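Local coordinates for protein CG4930 (Drosophila melanogaster, PDB 3ISM) that binds and inhibits the endonuclease EndoG, with which it forms a complex, at residues A65-I70 with N108-K113; L73-A78 with R115-K120. The protein carries 1 engineered substitution. All blocks are in the same frame, centred on the assembly; numbering follows the deposited sequence.

Contact 1. Residues A65-I70 with N108-K113; sequences AARDVI and NEWIVK
R67 and W110 mark the nearest approach of the two backbones, their CA atoms 8.2 Å apart, where helix 52-75 packs beside helix 104-120 in the all-helical Ku C-terminal-like domain. The segments 65-70 and 108-113 are helical throughout and run in nearly the same direction, close to parallel, and the gap between them is bridged chiefly by one arginine and one tryptophan. W110 sends its indole across with CG anti to the backbone N (chi1 172°), and R67 lays its aliphatic chain over one face of the ring. The two side chains lie alongside one another and point opposite ways: CB of R67 lies near CE2 of W110, and CD of R67 is 3.3 Å from CD2 of W110, making a CH-pi contact with the five-membered ring. A turn about the CG-CD bond (chi3 -57°) swings the R67 guanidinium off that line, its plane 57° from the indole's, too far for more than a weak cation-pi attraction; NH1 bonds instead to the hydroxyl of Y95. A water accepts the indole N-H, 3.0 Å from NE1 of W110, and returns a weak bond to the carbonyl O of R67, so the polar edge of the ring is also linked to helix 52-75. L92 of helix 81-102 touches both I70 and W110. At the far rim of the indole, near its plane, CG2 of I70 meets CH2 of W110 at 3.8 Å.

Contact 2. Residues L73-A78 with R115-K120; sequences LLFDEA and RDEVLK
F75 and E117 carry this packing, the phenyl ring lying flat against the aliphatic part of the glutamate. CG of E117 stands over one face in a CH-pi contact, 3.6 Å from the centroid of the F75 ring, displaced toward CZ. CB of L74, the preceding residue, lies over the centre of the opposite face, so the ring is sandwiched between L74 of its own helix and E117 of helix 104-120. E117 leaves its helix with CG anti to the backbone N (chi1 -164°), which sets CG over the ring, and the bend at chi2 (68°) turns the chain beyond it; the carboxylate plane is 81° from the ring plane. OE2 of E117 makes a long, weak ion pair with NZ of K121. At the ring edge, CZ of F75 meets CG2 of V118 at 4.0 Å. Just past F75 the chain leaves helical geometry at E77, where phi becomes positive. F75 also stacks edge-to-face with W71 and touches L114, while F126 of helix 124-132 packs against both L74 and V118, and L73 touches A88 of helix 81-102.

Overall arrangement
Contacts 1 and 2 are successive points on one interface, between helix 52-75 and helix 104-120, with centres 11 Å apart. Contact 2 lies nearer the C-terminal ends of both helices than contact 1, and in each an aromatic ring receives the aliphatic part of a charged side chain, the tryptophan coming from the second helix in contact 1 and the phenylalanine from the first in contact 2. Helix 81-102, between them in sequence, packs against residues of both contacts. The centres lie about 41 and 50 Å from the centre of the chain, and no other protein chain of the assembly touches any of the four segments, so these contacts join helices inside the domain rather than subunits.

Contact 1. Residues A65-I70 with N108-K113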
loop_
_atom_site.group_PDB
_atom_site.type_symbol
_atom_site.label_atom_id
_atom_site.label_comp_id
_atom_site.label_asym_id
_atom_site.label_seq_id
_atom_site.Cartn_x
_atom_site.Cartn_y
_atom_site.Cartn_z
ATOM N N ALA C 65 -1.451 34.211 24.608
ATOM C CA ALA C 65 -1.301 34.157 26.060
ATOM C C ALA C 65 0.149 33.837 26.473
ATOM O O ALA C 65 0.679 34.401 27.443
ATOM C CB ALA C 65 -2.266 33.134 26.646
ATOM N N ALA C 66 0.782 32.934 25.727
ATOM C CA ALA C 66 2.177 32.590 25.973
ATOM C C ALA C 66 3.091 33.791 25.753
ATOM O O ALA C 66 3.947 34.062 26.584
ATOM C CB ALA C 66 2.609 31.411 25.119
ATOM N N ARG C 67 2.891 34.524 24.659
ATOM C CA ARG C 67 3.699 35.716 24.369
ATOM C C ARG C 67 3.575 36.809 25.436
ATOM O O ARG C 67 4.564 37.475 25.759
ATOM C CB ARG C 67 3.351 36.307 23.002
ATOM C CG ARG C 67 3.771 35.436 21.851
ATOM C CD ARG C 67 3.616 36.143 20.514
ATOM N NE ARG C 67 2.266 36.623 20.264
ATOM C CZ ARG C 67 1.343 35.919 19.617
ATOM N NH1 ARG C 67 1.636 34.702 19.177
ATOM N NH2 ARG C 67 0.129 36.430 19.422
ATOM N N ASP C 68 2.359 37.000 25.948
ATOM C CA ASP C 68 2.075 37.996 26.995
ATOM C C ASP C 68 2.873 37.697 28.263
ATOM O O ASP C 68 3.547 38.566 28.808
ATOM C CB ASP C 68 0.583 37.992 27.327
ATOM C CG ASP C 68 0.234 38.901 28.504
ATOM O OD1 ASP C 68 0.671 40.078 28.515
ATOM O OD2 ASP C 68 -0.490 38.446 29.420
ATOM N N VAL C 69 2.788 36.448 28.707
ATOM C CA VAL C 69 3.448 35.972 29.910
ATOM C C VAL C 69 4.982 36.002 29.800
ATOM O O VAL C 69 5.665 36.396 30.741
ATOM C CB VAL C 69 2.908 34.557 30.287
ATOM C CG1 VAL C 69 3.831 33.836 31.229
ATOM C CG2 VAL C 69 1.541 34.692 30.922
ATOM N N ILE C 70 5.518 35.599 28.653
ATOM C CA ILE C 70 6.959 35.669 28.429
ATOM C C ILE C 70 7.448 37.118 28.578
ATOM O O ILE C 70 8.482 37.379 29.206
ATOM C CB ILE C 70 7.342 35.137 27.044
ATOM C CG1 ILE C 70 7.207 33.609 26.991
ATOM C CG2 ILE C 70 8.792 35.534 26.701
ATOM C CD1 ILE C 70 7.021 33.025 25.575
ATOM N N ASN C 108 7.550 34.748 14.323
ATOM C CA ASN C 108 8.646 35.437 13.644
ATOM C C ASN C 108 8.608 36.974 13.758
ATOM O O ASN C 108 9.656 37.625 13.891
ATOM C CB ASN C 108 8.761 34.968 12.180
ATOM C CG ASN C 108 9.281 33.536 12.068
ATOM O OD1 ASN C 108 9.555 32.886 13.077
ATOM N ND2 ASN C 108 9.412 33.040 10.850
ATOM N N GLU C 109 7.410 37.547 13.725
ATOM C CA GLU C 109 7.269 38.997 13.862
ATOM C C GLU C 109 7.471 39.444 15.303
ATOM O O GLU C 109 8.087 40.477 15.554
ATOM C CB GLU C 109 5.896 39.446 13.381
ATOM C CG GLU C 109 5.668 39.203 11.901
ATOM C CD GLU C 109 4.242 39.492 11.478
ATOM O OE1 GLU C 109 3.418 39.886 12.342
ATOM O OE2 GLU C 109 3.946 39.318 10.274
ATOM N N TRP C 110 6.942 38.661 16.240
ATOM C CA TRP C 110 6.990 39.029 17.651
ATOM C C TRP C 110 8.393 38.881 18.251
ATOM O O TRP C 110 8.809 39.671 19.102
ATOM C CB TRP C 110 5.973 38.204 18.434
ATOM C CG TRP C 110 6.072 38.361 19.928
ATOM C CD1 TRP C 110 5.585 39.393 20.685
ATOM C CD2 TRP C 110 6.673 37.439 20.844
ATOM N NE1 TRP C 110 5.860 39.175 22.014
ATOM C CE2 TRP C 110 6.522 37.980 22.140
ATOM C CE3 TRP C 110 7.329 36.208 20.694
ATOM C CZ2 TRP C 110 7.002 37.338 23.273
ATOM C CZ3 TRP C 110 7.803 35.563 21.833
ATOM C CH2 TRP C 110 7.637 36.132 23.101
ATOM N N ILE C 111 9.125 37.873 17.796
ATOM C CA ILE C 111 10.447 37.615 18.342
ATOM C C ILE C 111 11.430 38.761 18.037
ATOM O O ILE C 111 12.349 38.986 18.793
ATOM C CB ILE C 111 10.985 36.216 17.911
ATOM C CG1 ILE C 111 12.055 35.722 18.892
ATOM C CG2 ILE C 111 11.458 36.206 16.444
ATOM C CD1 ILE C 111 11.514 35.390 20.269
ATOM N N VAL C 112 11.200 39.492 16.946
ATOM C CA VAL C 112 11.996 40.679 16.602
ATOM C C VAL C 112 11.768 41.819 17.612
ATOM O O VAL C 112 12.721 42.465 18.076
ATOM C CB VAL C 112 11.661 41.173 15.164
ATOM C CG1 VAL C 112 12.252 42.540 14.897
ATOM C CG2 VAL C 112 12.135 40.159 14.126
ATOM N N LYS C 113 10.505 42.066 17.946
ATOM C CA LYS C 113 10.178 43.049 18.983
ATOM C C LYS C 113 10.732 42.639 20.342
ATOM O O LYS C 113 11.225 43.486 21.088
ATOM C CB LYS C 113 8.669 43.270 19.080
ATOM C CG LYS C 113 8.026 43.858 17.824
ATOM C CD LYS C 113 6.534 43.508 17.775
ATOM C CE LYS C 113 5.837 44.155 16.559
ATOM N NZ LYS C 113 4.421 43.652 16.334
HETATM O O HOH W 1 4.105 40.330 24.141
#

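Contact 2. Residues L73-A78 with R115-K120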
loop_
_atom_site.group_PDB
_atom_site.type_symbol
_atom_site.label_atom_id
_atom_site.label_comp_id
_atom_site.label_asym_id
_atom_site.label_seq_id
_atom_site.Cartn_x
_atom_site.Cartn_y
_atom_site.Cartn_z
ATOM N N LEU C 73 7.314 38.046 32.257
ATOM C CA LEU C 73 8.353 37.373 33.046
ATOM C C LEU C 73 9.706 38.052 32.874
ATOM O O LEU C 73 10.491 38.122 33.810
ATOM C CB LEU C 73 8.455 35.889 32.687
ATOM C CG LEU C 73 7.290 35.036 33.203
ATOM C CD1 LEU C 73 7.212 33.742 32.430
ATOM C CD2 LEU C 73 7.391 34.774 34.702
ATOM N N LEU C 74 9.945 38.572 31.674
ATOM C CA LEU C 74 11.208 39.213 31.334
ATOM C C LEU C 74 11.303 40.674 31.769
ATOM O O LEU C 74 12.372 41.109 32.181
ATOM C CB LEU C 74 11.464 39.104 29.828
ATOM C CG LEU C 74 11.819 37.715 29.299
ATOM C CD1 LEU C 74 11.798 37.672 27.764
ATOM C CD2 LEU C 74 13.168 37.262 29.833
ATOM N N PHE C 75 10.192 41.417 31.707
ATOM C CA PHE C 75 10.249 42.875 31.852
ATOM C C PHE C 75 9.464 43.502 33.011
ATOM O O PHE C 75 9.702 44.662 33.340
ATOM C CB PHE C 75 9.846 43.566 30.530
ATOM C CG PHE C 75 10.592 43.051 29.320
ATOM C CD1 PHE C 75 11.976 43.148 29.245
ATOM C CD2 PHE C 75 9.909 42.471 28.261
ATOM C CE1 PHE C 75 12.664 42.671 28.136
ATOM C CE2 PHE C 75 10.591 41.980 27.151
ATOM C CZ PHE C 75 11.965 42.086 27.091
ATOM N N ASP C 76 8.532 42.757 33.608
ATOM C CA ASP C 76 7.674 43.271 34.693
ATOM C C ASP C 76 8.385 43.826 35.918
ATOM O O ASP C 76 7.809 44.653 36.623
ATOM C CB ASP C 76 6.672 42.211 35.173
ATOM C CG ASP C 76 5.269 42.431 34.617
ATOM O OD1 ASP C 76 5.096 43.342 33.775
ATOM O OD2 ASP C 76 4.332 41.694 35.031
ATOM N N GLU C 77 9.607 43.366 36.190
ATOM C CA GLU C 77 10.350 43.780 37.401
ATOM C C GLU C 77 9.753 43.285 38.731
ATOM O O GLU C 77 10.154 43.730 39.798
ATOM C CB GLU C 77 10.590 45.302 37.446
ATOM C CG GLU C 77 11.225 45.866 36.165
ATOM C CD GLU C 77 11.860 47.244 36.335
ATOM O OE1 GLU C 77 11.388 48.051 37.164
ATOM O OE2 GLU C 77 12.834 47.518 35.604
ATOM N N ALA C 78 8.791 42.370 38.657
ATOM C CA ALA C 78 8.318 41.627 39.823
ATOM C C ALA C 78 9.193 40.384 39.968
ATOM O O ALA C 78 9.798 39.938 38.987
ATOM C CB ALA C 78 6.860 41.215 39.625
ATOM N N ARG C 115 13.429 40.722 20.926
ATOM C CA ARG C 115 14.867 41.000 20.859
ATOM C C ARG C 115 15.140 42.483 21.070
ATOM O O ARG C 115 16.023 42.860 21.835
ATOM C CB ARG C 115 15.447 40.584 19.504
ATOM C CG ARG C 115 16.905 41.023 19.282
ATOM C CD ARG C 115 17.277 41.084 17.804
ATOM N NE ARG C 115 16.563 42.148 17.099
ATOM C CZ ARG C 115 16.573 42.316 15.778
ATOM N NH1 ARG C 115 17.254 41.488 14.998
ATOM N NH2 ARG C 115 15.884 43.305 15.229
ATOM N N ASP C 116 14.379 43.326 20.379
ATOM C CA ASP C 116 14.635 44.754 20.416
ATOM C C ASP C 116 14.473 45.307 21.824
ATOM O O ASP C 116 15.246 46.182 22.224
ATOM C CB ASP C 116 13.771 45.495 19.398
ATOM C CG ASP C 116 14.199 45.210 17.958
ATOM O OD1 ASP C 116 15.151 44.427 17.752
ATOM O OD2 ASP C 116 13.579 45.753 17.030
ATOM N N GLU C 117 13.507 44.753 22.569
ATOM C CA GLU C 117 13.287 45.105 23.970
ATOM C C GLU C 117 14.393 44.556 24.875
ATOM O O GLU C 117 14.836 45.222 25.818
ATOM C CB GLU C 117 11.916 44.610 24.444
ATOM C CG GLU C 117 11.427 45.262 25.756
ATOM C CD GLU C 117 11.094 46.758 25.643
ATOM O OE1 GLU C 117 10.847 47.274 24.536
ATOM O OE2 GLU C 117 11.064 47.430 26.685
ATOM N N VAL C 118 14.833 43.339 24.574
ATOM C CA VAL C 118 15.941 42.711 25.282
ATOM C C VAL C 118 17.206 43.562 25.182
ATOM O O VAL C 118 17.870 43.804 26.189
ATOM C CB VAL C 118 16.171 41.263 24.764
ATOM C CG1 VAL C 118 17.595 40.767 25.095
ATOM C CG2 VAL C 118 15.119 40.332 25.362
ATOM N N LEU C 119 17.494 44.063 23.982
ATOM C CA LEU C 119 18.712 44.845 23.734
ATOM C C LEU C 119 18.669 46.256 24.326
ATOM O O LEU C 119 19.660 46.731 24.877
ATOM C CB LEU C 119 19.019 44.900 22.234
ATOM C CG LEU C 119 19.274 43.543 21.567
ATOM C CD1 LEU C 119 19.572 43.726 20.090
ATOM C CD2 LEU C 119 20.399 42.792 22.266
ATOM N N LYS C 120 17.517 46.911 24.198
ATOM C CA LYS C 120 17.256 48.226 24.782
ATOM C C LYS C 120 17.445 48.215 26.301
ATOM O O LYS C 120 18.014 49.142 26.875
ATOM C CB LYS C 120 15.828 48.648 24.430
ATOM C CG LYS C 120 15.368 49.956 25.037
ATOM C CD LYS C 120 13.866 49.892 25.299
ATOM C CE LYS C 120 13.375 51.122 26.030
ATOM N NZ LYS C 120 13.435 52.326 25.161
#